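Local coordinates for putative fusidic acid resistance protein (Staphylococcus aureus, PDB 2YB5) that confers resistance to the antibiotic fusidic acid, probably by binding elongation factor G and helping to clear it from the ribosome, at residues A[95-108]-A[121-133]. Sequence-based numbering, arbitrary orientation.
Sequences LEKIFRKVKKLKRP and LGWNDNSSNRKYI
Trp123, gripped by Lys106 and Pro108, shows how an aromatic side chain can hold an irregular chain against a sheet. With CG between the backbone N and the carbonyl carbon (chi1 73°), the indole is laid between Tyr132 CB, from its cross-strand partner in a beta hairpin, on one face and Pro108 on the other, its NE1 edge turned to the loop. Trp123 NE1 donates to Lys106 O at 2.8 Å; the oxygen lies close to the indole plane, but the donor comes from above the plane of the Lys106 carbonyl. Pro108 CB sits 3.8 Å from the centroid of the five-membered ring in a CH-pi contact. Leu95 CD1 and Phe99 CE2 close round CH2 at the far end of the indole. Tyr132 turns its edge to the face of Phe99, a T-shaped pair with planes at 71°, and takes Leu105 CD1 over its own face, tightly, at 3.4 Å from Tyr132 CE1. The Tyr132 hydroxyl accepts from Arg130 NH1 at 3.1 Å and donates to a water that also binds Lys104 O, Lys106 N and Asp125 OD2, tying loop backbone to strand side chains. The extended Lys106 chain runs across the Asp125 carboxylate, CD 3.6 Å from OD1. Strand 121-125 is an outermost strand of the antiparallel sheet in the zinc-finger domain; the loop after helix 92-98 packs across it and strand 130-136, with Leu95 and Phe99 reaching Val134 and Val102 touching Tyr146 on strand 142-149.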
ATOM      1  N   LEU A  95     -11.291   0.621 -17.969  1.00 34.95           N
ATOM      2  CA  LEU A  95     -10.409  -0.543 -17.891  1.00 34.70           C
ATOM      3  C   LEU A  95     -10.069  -1.089 -19.277  1.00 35.56           C
ATOM      4  O   LEU A  95      -8.911  -1.366 -19.583  1.00 34.91           O
ATOM      5  CB  LEU A  95     -11.096  -1.628 -17.064  1.00 34.50           C
ATOM      6  CG  LEU A  95     -10.271  -2.610 -16.249  1.00 36.68           C
ATOM      7  CD1 LEU A  95      -9.271  -1.897 -15.310  1.00 37.46           C
ATOM      8  CD2 LEU A  95     -11.235  -3.459 -15.432  1.00 36.87           C
ATOM      9  N   GLU A  96     -11.090  -1.257 -20.108  1.00 36.19           N
ATOM     10  CA  GLU A  96     -10.882  -1.716 -21.472  1.00 38.27           C
ATOM     11  C   GLU A  96      -9.987  -0.749 -22.271  1.00 39.08           C
ATOM     12  O   GLU A  96      -9.159  -1.199 -23.070  1.00 39.66           O
ATOM     13  CB  GLU A  96     -12.227  -1.971 -22.158  1.00 39.42           C
ATOM     14  CG  GLU A  96     -12.920  -3.213 -21.582  1.00 40.62           C
ATOM     15  CD  GLU A  96     -14.419  -3.288 -21.843  1.00 44.49           C
ATOM     16  OE1 GLU A  96     -15.040  -2.317 -22.343  1.00 43.76           O
ATOM     17  OE2 GLU A  96     -14.985  -4.358 -21.535  1.00 49.05           O
ATOM     18  N   LYS A  97     -10.110   0.555 -22.010  1.00 38.89           N
ATOM     19  CA  LYS A  97      -9.275   1.556 -22.676  1.00 40.48           C
ATOM     20  C   LYS A  97      -7.822   1.503 -22.221  1.00 39.76           C
ATOM     21  O   LYS A  97      -6.908   1.589 -23.032  1.00 40.49           O
ATOM     22  CB  LYS A  97      -9.822   2.964 -22.440  1.00 41.31           C
ATOM     23  CG  LYS A  97      -8.960   4.061 -23.078  1.00 44.34           C
ATOM     24  CD  LYS A  97      -9.781   5.310 -23.322  1.00 48.95           C
ATOM     25  CE  LYS A  97      -9.021   6.343 -24.151  1.00 52.14           C
ATOM     26  NZ  LYS A  97      -9.981   7.330 -24.744  1.00 54.71           N
ATOM     27  N   ILE A  98      -7.618   1.379 -20.915  1.00 37.96           N
ATOM     28  CA  ILE A  98      -6.273   1.232 -20.357  1.00 36.99           C
ATOM     29  C   ILE A  98      -5.572   0.025 -20.985  1.00 37.69           C
ATOM     30  O   ILE A  98      -4.399   0.108 -21.356  1.00 37.56           O
ATOM     31  CB  ILE A  98      -6.326   1.076 -18.826  1.00 35.17           C
ATOM     32  CG1 ILE A  98      -6.765   2.391 -18.184  1.00 35.31           C
ATOM     33  CG2 ILE A  98      -4.961   0.616 -18.265  1.00 33.76           C
ATOM     34  CD1 ILE A  98      -7.221   2.242 -16.730  1.00 34.69           C
ATOM     35  N   PHE A  99      -6.295  -1.085 -21.117  1.00 38.05           N
ATOM     36  CA  PHE A  99      -5.748  -2.302 -21.729  1.00 39.73           C
ATOM     37  C   PHE A  99      -6.348  -2.558 -23.125  1.00 43.05           C
ATOM     38  O   PHE A  99      -6.713  -3.688 -23.462  1.00 42.87           O
ATOM     39  CB  PHE A  99      -5.964  -3.489 -20.791  1.00 38.22           C
ATOM     40  CG  PHE A  99      -5.274  -3.325 -19.469  1.00 35.99           C
ATOM     41  CD1 PHE A  99      -3.891  -3.274 -19.403  1.00 35.09           C
ATOM     42  CD2 PHE A  99      -5.996  -3.193 -18.302  1.00 33.84           C
ATOM     43  CE1 PHE A  99      -3.249  -3.115 -18.196  1.00 35.30           C
ATOM     44  CE2 PHE A  99      -5.352  -3.027 -17.081  1.00 31.93           C
ATOM     45  CZ  PHE A  99      -3.983  -2.992 -17.029  1.00 32.50           C
ATOM     46  N   ARG A 100      -6.398  -1.488 -23.924  1.00 46.23           N
ATOM     47  CA  ARG A 100      -7.026  -1.459 -25.263  1.00 50.10           C
ATOM     48  C   ARG A 100      -6.581  -2.595 -26.194  1.00 52.43           C
ATOM     49  O   ARG A 100      -7.381  -3.100 -26.980  1.00 53.64           O
ATOM     50  CB  ARG A 100      -6.716  -0.100 -25.924  1.00 51.88           C
ATOM     51  CG  ARG A 100      -7.175   0.081 -27.372  1.00 56.78           C
ATOM     52  CD  ARG A 100      -8.663   0.325 -27.479  1.00 60.45           C
ATOM     53  NE  ARG A 100      -9.026   1.638 -26.936  1.00 62.81           N
ATOM     54  CZ  ARG A 100      -8.996   2.786 -27.614  1.00 66.26           C
ATOM     55  NH1 ARG A 100      -8.626   2.822 -28.896  1.00 69.17           N
ATOM     56  NH2 ARG A 100      -9.342   3.914 -27.000  1.00 66.26           N
ATOM     57  N   LYS A 101      -5.311  -2.978 -26.117  1.00 53.61           N
ATOM     58  CA  LYS A 101      -4.773  -4.013 -27.006  1.00 56.39           C
ATOM     59  C   LYS A 101      -5.127  -5.442 -26.581  1.00 56.40           C
ATOM     60  O   LYS A 101      -4.918  -6.382 -27.354  1.00 58.43           O
ATOM     61  CB  LYS A 101      -3.250  -3.884 -27.125  1.00 57.19           C
ATOM     62  CG  LYS A 101      -2.781  -2.629 -27.856  1.00 59.16           C
ATOM     63  CD  LYS A 101      -1.265  -2.608 -27.934  1.00 61.20           C
ATOM     64  CE  LYS A 101      -0.730  -1.336 -28.576  1.00 63.68           C
ATOM     65  NZ  LYS A 101       0.773  -1.349 -28.639  1.00 65.22           N
ATOM     66  N   VAL A 102      -5.647  -5.606 -25.365  1.00 54.69           N
ATOM     67  CA  VAL A 102      -6.010  -6.921 -24.849  1.00 54.59           C
ATOM     68  C   VAL A 102      -7.435  -7.240 -25.285  1.00 56.11           C
ATOM     69  O   VAL A 102      -8.380  -6.573 -24.873  1.00 55.24           O
ATOM     70  CB  VAL A 102      -5.882  -6.970 -23.309  1.00 52.50           C
ATOM     71  CG1 VAL A 102      -6.350  -8.311 -22.751  1.00 51.61           C
ATOM     72  CG2 VAL A 102      -4.442  -6.694 -22.897  1.00 50.99           C
ATOM     73  N   LYS A 103      -7.581  -8.250 -26.137  1.00 58.79           N
ATOM     74  CA  LYS A 103      -8.893  -8.622 -26.670  1.00 60.68           C
ATOM     75  C   LYS A 103      -9.761  -9.325 -25.620  1.00 60.20           C
ATOM     76  O   LYS A 103     -10.980  -9.139 -25.586  1.00 60.94           O
ATOM     77  CB  LYS A 103      -8.733  -9.513 -27.906  1.00 63.15           C
ATOM     78  N   LYS A 104      -9.127 -10.131 -24.770  1.00 60.01           N
ATOM     79  CA  LYS A 104      -9.833 -10.928 -23.768  1.00 59.59           C
ATOM     80  C   LYS A 104      -9.346 -10.509 -22.387  1.00 56.96           C
ATOM     81  O   LYS A 104      -8.321 -11.011 -21.917  1.00 57.06           O
ATOM     82  CB  LYS A 104      -9.563 -12.422 -24.018  1.00 61.58           C
ATOM     83  CG  LYS A 104     -10.287 -12.971 -25.259  1.00 65.04           C
ATOM     84  CD  LYS A 104      -9.733 -14.313 -25.751  1.00 68.20           C
ATOM     85  CE  LYS A 104     -10.534 -14.805 -26.970  1.00 71.06           C
ATOM     86  NZ  LYS A 104     -10.053 -16.101 -27.534  1.00 73.85           N
ATOM     87  N   LEU A 105     -10.055  -9.570 -21.758  1.00 54.88           N
ATOM     88  CA  LEU A 105      -9.601  -8.982 -20.487  1.00 52.60           C
ATOM     89  C   LEU A 105     -10.365  -9.542 -19.293  1.00 51.27           C
ATOM     90  O   LEU A 105     -11.532  -9.213 -19.084  1.00 50.86           O
ATOM     91  CB  LEU A 105      -9.729  -7.447 -20.502  1.00 51.73           C
ATOM     92  CG  LEU A 105      -9.278  -6.733 -19.211  1.00 50.57           C
ATOM     93  CD1 LEU A 105      -7.774  -6.844 -19.011  1.00 48.09           C
ATOM     94  CD2 LEU A 105      -9.715  -5.266 -19.179  1.00 50.99           C
ATOM     95  N   LYS A 106      -9.698 -10.368 -18.497  1.00 50.29           N
ATOM     96  CA  LYS A 106     -10.269 -10.792 -17.230  1.00 49.68           C
ATOM     97  C   LYS A 106     -10.381  -9.587 -16.300  1.00 47.35           C
ATOM     98  O   LYS A 106      -9.385  -8.906 -16.009  1.00 45.30           O
ATOM     99  CB  LYS A 106      -9.426 -11.868 -16.556  1.00 50.44           C
ATOM    100  CG  LYS A 106      -9.905 -12.203 -15.150  1.00 52.07           C
ATOM    101  CD  LYS A 106      -9.400 -13.543 -14.652  1.00 55.09           C
ATOM    102  CE  LYS A 106     -10.171 -13.988 -13.411  1.00 57.41           C
ATOM    103  NZ  LYS A 106      -9.972 -15.445 -13.124  1.00 59.66           N
ATOM    104  N   ARG A 107     -11.598  -9.348 -15.829  1.00 46.07           N
ATOM    105  CA  ARG A 107     -11.860  -8.272 -14.891  1.00 44.84           C
ATOM    106  C   ARG A 107     -11.621  -8.753 -13.455  1.00 43.94           C
ATOM    107  O   ARG A 107     -11.755  -9.945 -13.162  1.00 45.01           O
ATOM    108  CB  ARG A 107     -13.281  -7.724 -15.117  1.00 45.34           C
ATOM    109  CG  ARG A 107     -13.300  -6.604 -16.178  1.00 45.85           C
ATOM    110  CD  ARG A 107     -14.315  -6.770 -17.293  1.00 48.13           C
ATOM    111  NE  ARG A 107     -15.652  -6.379 -16.888  1.00 47.58           N
ATOM    112  CZ  ARG A 107     -16.635  -5.978 -17.704  1.00 48.47           C
ATOM    113  NH1 ARG A 107     -16.470  -5.872 -19.024  1.00 48.82           N
ATOM    114  NH2 ARG A 107     -17.815  -5.669 -17.181  1.00 47.12           N
ATOM    115  N   PRO A 108     -11.219  -7.838 -12.559  1.00 42.03           N
ATOM    116  CA  PRO A 108     -11.077  -8.209 -11.163  1.00 42.00           C
ATOM    117  C   PRO A 108     -12.446  -8.401 -10.491  1.00 43.12           C
ATOM    118  O   PRO A 108     -13.441  -7.826 -10.928  1.00 41.18           O
ATOM    119  CB  PRO A 108     -10.347  -7.018 -10.562  1.00 40.90           C
ATOM    120  CG  PRO A 108     -10.720  -5.881 -11.389  1.00 40.55           C
ATOM    121  CD  PRO A 108     -10.988  -6.399 -12.768  1.00 41.24           C
ATOM    122  N   LEU A 121      -4.460  -1.565  -7.686  1.00 28.87           N
ATOM    123  CA  LEU A 121      -5.278  -2.746  -7.936  1.00 28.79           C
ATOM    124  C   LEU A 121      -4.507  -3.760  -8.768  1.00 29.09           C
ATOM    125  O   LEU A 121      -4.256  -3.534  -9.966  1.00 28.39           O
ATOM    126  CB  LEU A 121      -6.570  -2.353  -8.652  1.00 28.81           C
ATOM    127  CG  LEU A 121      -7.551  -3.499  -8.889  1.00 29.48           C
ATOM    128  CD1 LEU A 121      -7.829  -4.253  -7.580  1.00 30.08           C
ATOM    129  CD2 LEU A 121      -8.824  -2.940  -9.501  1.00 29.98           C
ATOM    130  N   GLY A 122      -4.148  -4.878  -8.136  1.00 29.46           N
ATOM    131  CA  GLY A 122      -3.386  -5.916  -8.794  1.00 30.75           C
ATOM    132  C   GLY A 122      -4.150  -7.216  -8.760  1.00 32.24           C
ATOM    133  O   GLY A 122      -4.549  -7.669  -7.683  1.00 33.41           O
ATOM    134  N   TRP A 123      -4.358  -7.812  -9.928  1.00 32.93           N
ATOM    135  CA  TRP A 123      -5.096  -9.074 -10.020  1.00 34.92           C
ATOM    136  C   TRP A 123      -4.542  -9.980 -11.089  1.00 36.27           C
ATOM    137  O   TRP A 123      -4.007  -9.518 -12.105  1.00 35.67           O
ATOM    138  CB  TRP A 123      -6.592  -8.851 -10.270  1.00 35.32           C
ATOM    139  CG  TRP A 123      -6.998  -8.391 -11.673  1.00 35.04           C
ATOM    140  CD1 TRP A 123      -7.562  -9.160 -12.664  1.00 36.54           C
ATOM    141  CD2 TRP A 123      -6.935  -7.056 -12.197  1.00 33.14           C
ATOM    142  NE1 TRP A 123      -7.841  -8.383 -13.766  1.00 35.96           N
ATOM    143  CE2 TRP A 123      -7.465  -7.091 -13.507  1.00 33.52           C
ATOM    144  CE3 TRP A 123      -6.469  -5.835 -11.692  1.00 32.74           C
ATOM    145  CZ2 TRP A 123      -7.523  -5.960 -14.319  1.00 31.90           C
ATOM    146  CZ3 TRP A 123      -6.556  -4.706 -12.495  1.00 30.35           C
ATOM    147  CH2 TRP A 123      -7.062  -4.781 -13.793  1.00 30.30           C
ATOM    148  N   ASN A 124      -4.700 -11.277 -10.856  1.00 38.37           N
ATOM    149  CA  ASN A 124      -4.083 -12.281 -11.696  1.00 40.70           C
ATOM    150  C   ASN A 124      -5.095 -12.916 -12.646  1.00 42.62           C
ATOM    151  O   ASN A 124      -6.264 -13.122 -12.296  1.00 43.03           O
ATOM    152  CB  ASN A 124      -3.380 -13.340 -10.826  1.00 41.06           C
ATOM    153  CG  ASN A 124      -2.255 -12.755  -9.972  1.00 41.24           C
ATOM    154  OD1 ASN A 124      -1.712 -11.680 -10.270  1.00 40.61           O
ATOM    155  ND2 ASN A 124      -1.902 -13.457  -8.894  1.00 40.68           N
ATOM    156  N   ASP A 125      -4.645 -13.171 -13.870  1.00 44.50           N
ATOM    157  CA  ASP A 125      -5.364 -14.036 -14.794  1.00 47.25           C
ATOM    158  C   ASP A 125      -4.509 -15.292 -14.993  1.00 49.08           C
ATOM    159  O   ASP A 125      -3.648 -15.333 -15.867  1.00 49.25           O
ATOM    160  CB  ASP A 125      -5.619 -13.326 -16.127  1.00 47.63           C
ATOM    161  CG  ASP A 125      -6.387 -14.191 -17.119  1.00 51.13           C
ATOM    162  OD1 ASP A 125      -6.970 -15.217 -16.702  1.00 53.97           O
ATOM    163  OD2 ASP A 125      -6.412 -13.839 -18.321  1.00 53.60           O
ATOM    164  N   ASN A 126      -4.762 -16.297 -14.156  1.00 50.88           N
ATOM    165  CA  ASN A 126      -4.044 -17.570 -14.179  1.00 53.22           C
ATOM    166  C   ASN A 126      -4.116 -18.331 -15.513  1.00 55.16           C
ATOM    167  O   ASN A 126      -3.247 -19.155 -15.793  1.00 56.11           O
ATOM    168  CB  ASN A 126      -4.562 -18.496 -13.060  1.00 54.71           C
ATOM    169  CG  ASN A 126      -4.384 -17.907 -11.650  1.00 53.99           C
ATOM    170  OD1 ASN A 126      -4.924 -18.438 -10.679  1.00 55.18           O
ATOM    171  ND2 ASN A 126      -3.627 -16.818 -11.539  1.00 53.05           N
ATOM    172  N   SER A 127      -5.144 -18.076 -16.325  1.00 55.90           N
ATOM    173  CA  SER A 127      -5.273 -18.773 -17.618  1.00 58.16           C
ATOM    174  C   SER A 127      -4.235 -18.314 -18.657  1.00 58.07           C
ATOM    175  O   SER A 127      -3.941 -19.043 -19.602  1.00 60.07           O
ATOM    176  CB  SER A 127      -6.707 -18.672 -18.169  1.00 58.98           C
ATOM    177  OG  SER A 127      -7.160 -17.333 -18.263  1.00 58.44           O
ATOM    178  N   SER A 128      -3.672 -17.118 -18.468  1.00 56.21           N
ATOM    179  CA  SER A 128      -2.599 -16.595 -19.325  1.00 56.01           C
ATOM    180  C   SER A 128      -1.345 -16.261 -18.513  1.00 54.41           C
ATOM    181  O   SER A 128      -0.407 -15.630 -19.018  1.00 53.89           O
ATOM    182  CB  SER A 128      -3.087 -15.368 -20.112  1.00 55.54           C
ATOM    183  OG  SER A 128      -4.120 -14.676 -19.427  1.00 55.02           O
ATOM    184  N   ASN A 129      -1.328 -16.716 -17.259  1.00 53.40           N
ATOM    185  CA  ASN A 129      -0.234 -16.457 -16.338  1.00 51.61           C
ATOM    186  C   ASN A 129       0.164 -14.980 -16.313  1.00 48.45           C
ATOM    187  O   ASN A 129       1.322 -14.615 -16.447  1.00 48.63           O
ATOM    188  CB  ASN A 129       0.930 -17.381 -16.666  1.00 53.40           C
ATOM    189  CG  ASN A 129       0.630 -18.820 -16.291  1.00 57.23           C
ATOM    190  OD1 ASN A 129       0.577 -19.158 -15.105  1.00 61.38           O
ATOM    191  ND2 ASN A 129       0.393 -19.667 -17.291  1.00 59.80           N
ATOM    192  N   ARG A 130      -0.835 -14.139 -16.116  1.00 45.82           N
ATOM    193  CA  ARG A 130      -0.673 -12.703 -16.221  1.00 43.19           C
ATOM    194  C   ARG A 130      -1.060 -12.035 -14.903  1.00 40.11           C
ATOM    195  O   ARG A 130      -1.882 -12.564 -14.156  1.00 39.77           O
ATOM    196  CB  ARG A 130      -1.566 -12.206 -17.358  1.00 43.62           C
ATOM    197  CG  ARG A 130      -1.368 -10.755 -17.758  1.00 43.81           C
ATOM    198  CD  ARG A 130      -2.176 -10.439 -19.019  1.00 45.50           C
ATOM    199  NE  ARG A 130      -1.592 -11.041 -20.216  1.00 47.58           N
ATOM    200  CZ  ARG A 130      -2.047 -10.866 -21.456  1.00 48.37           C
ATOM    201  NH1 ARG A 130      -3.102 -10.093 -21.696  1.00 48.13           N
ATOM    202  NH2 ARG A 130      -1.435 -11.459 -22.466  1.00 50.47           N
ATOM    203  N   LYS A 131      -0.439 -10.894 -14.613  1.00 37.21           N
ATOM    204  CA  LYS A 131      -0.939  -9.978 -13.591  1.00 35.31           C
ATOM    205  C   LYS A 131      -1.169  -8.630 -14.251  1.00 34.06           C
ATOM    206  O   LYS A 131      -0.357  -8.181 -15.064  1.00 33.80           O
ATOM    207  CB  LYS A 131       0.027  -9.822 -12.393  1.00 34.63           C
ATOM    208  CG  LYS A 131      -0.459  -8.830 -11.314  1.00 33.01           C
ATOM    209  CD  LYS A 131       0.587  -8.495 -10.263  1.00 33.97           C
ATOM    210  CE  LYS A 131       0.924  -9.649  -9.313  1.00 34.40           C
ATOM    211  NZ  LYS A 131      -0.255 -10.041  -8.485  1.00 36.36           N
ATOM    212  N   TYR A 132      -2.291  -8.015 -13.891  1.00 32.42           N
ATOM    213  CA  TYR A 132      -2.643  -6.669 -14.294  1.00 31.80           C
ATOM    214  C   TYR A 132      -2.511  -5.766 -13.078  1.00 30.68           C
ATOM    215  O   TYR A 132      -2.874  -6.171 -11.969  1.00 30.26           O
ATOM    216  CB  TYR A 132      -4.101  -6.635 -14.749  1.00 31.81           C
ATOM    217  CG  TYR A 132      -4.378  -7.369 -16.020  1.00 33.64           C
ATOM    218  CD1 TYR A 132      -4.241  -6.734 -17.241  1.00 35.95           C
ATOM    219  CD2 TYR A 132      -4.804  -8.690 -16.009  1.00 35.62           C
ATOM    220  CE1 TYR A 132      -4.506  -7.381 -18.407  1.00 38.77           C
ATOM    221  CE2 TYR A 132      -5.076  -9.353 -17.184  1.00 37.75           C
ATOM    222  CZ  TYR A 132      -4.920  -8.691 -18.382  1.00 39.07           C
ATOM    223  OH  TYR A 132      -5.184  -9.318 -19.572  1.00 41.97           O
ATOM    224  N   ILE A 133      -2.008  -4.549 -13.284  1.00 29.39           N
ATOM    225  CA  ILE A 133      -1.849  -3.577 -12.210  1.00 28.31           C
ATOM    226  C   ILE A 133      -2.405  -2.233 -12.660  1.00 28.61           C
ATOM    227  O   ILE A 133      -1.983  -1.722 -13.673  1.00 29.60           O
ATOM    228  CB  ILE A 133      -0.365  -3.430 -11.794  1.00 28.08           C
ATOM    229  CG1 ILE A 133       0.082  -4.657 -10.990  1.00 28.93           C
ATOM    230  CG2 ILE A 133      -0.139  -2.140 -10.990  1.00 24.49           C
ATOM    231  CD1 ILE A 133       1.612  -4.923 -11.020  1.00 28.73           C
TER
HETATM  232  O   HOH W   1      -7.212 -11.351 -19.441  1.00 43.20           O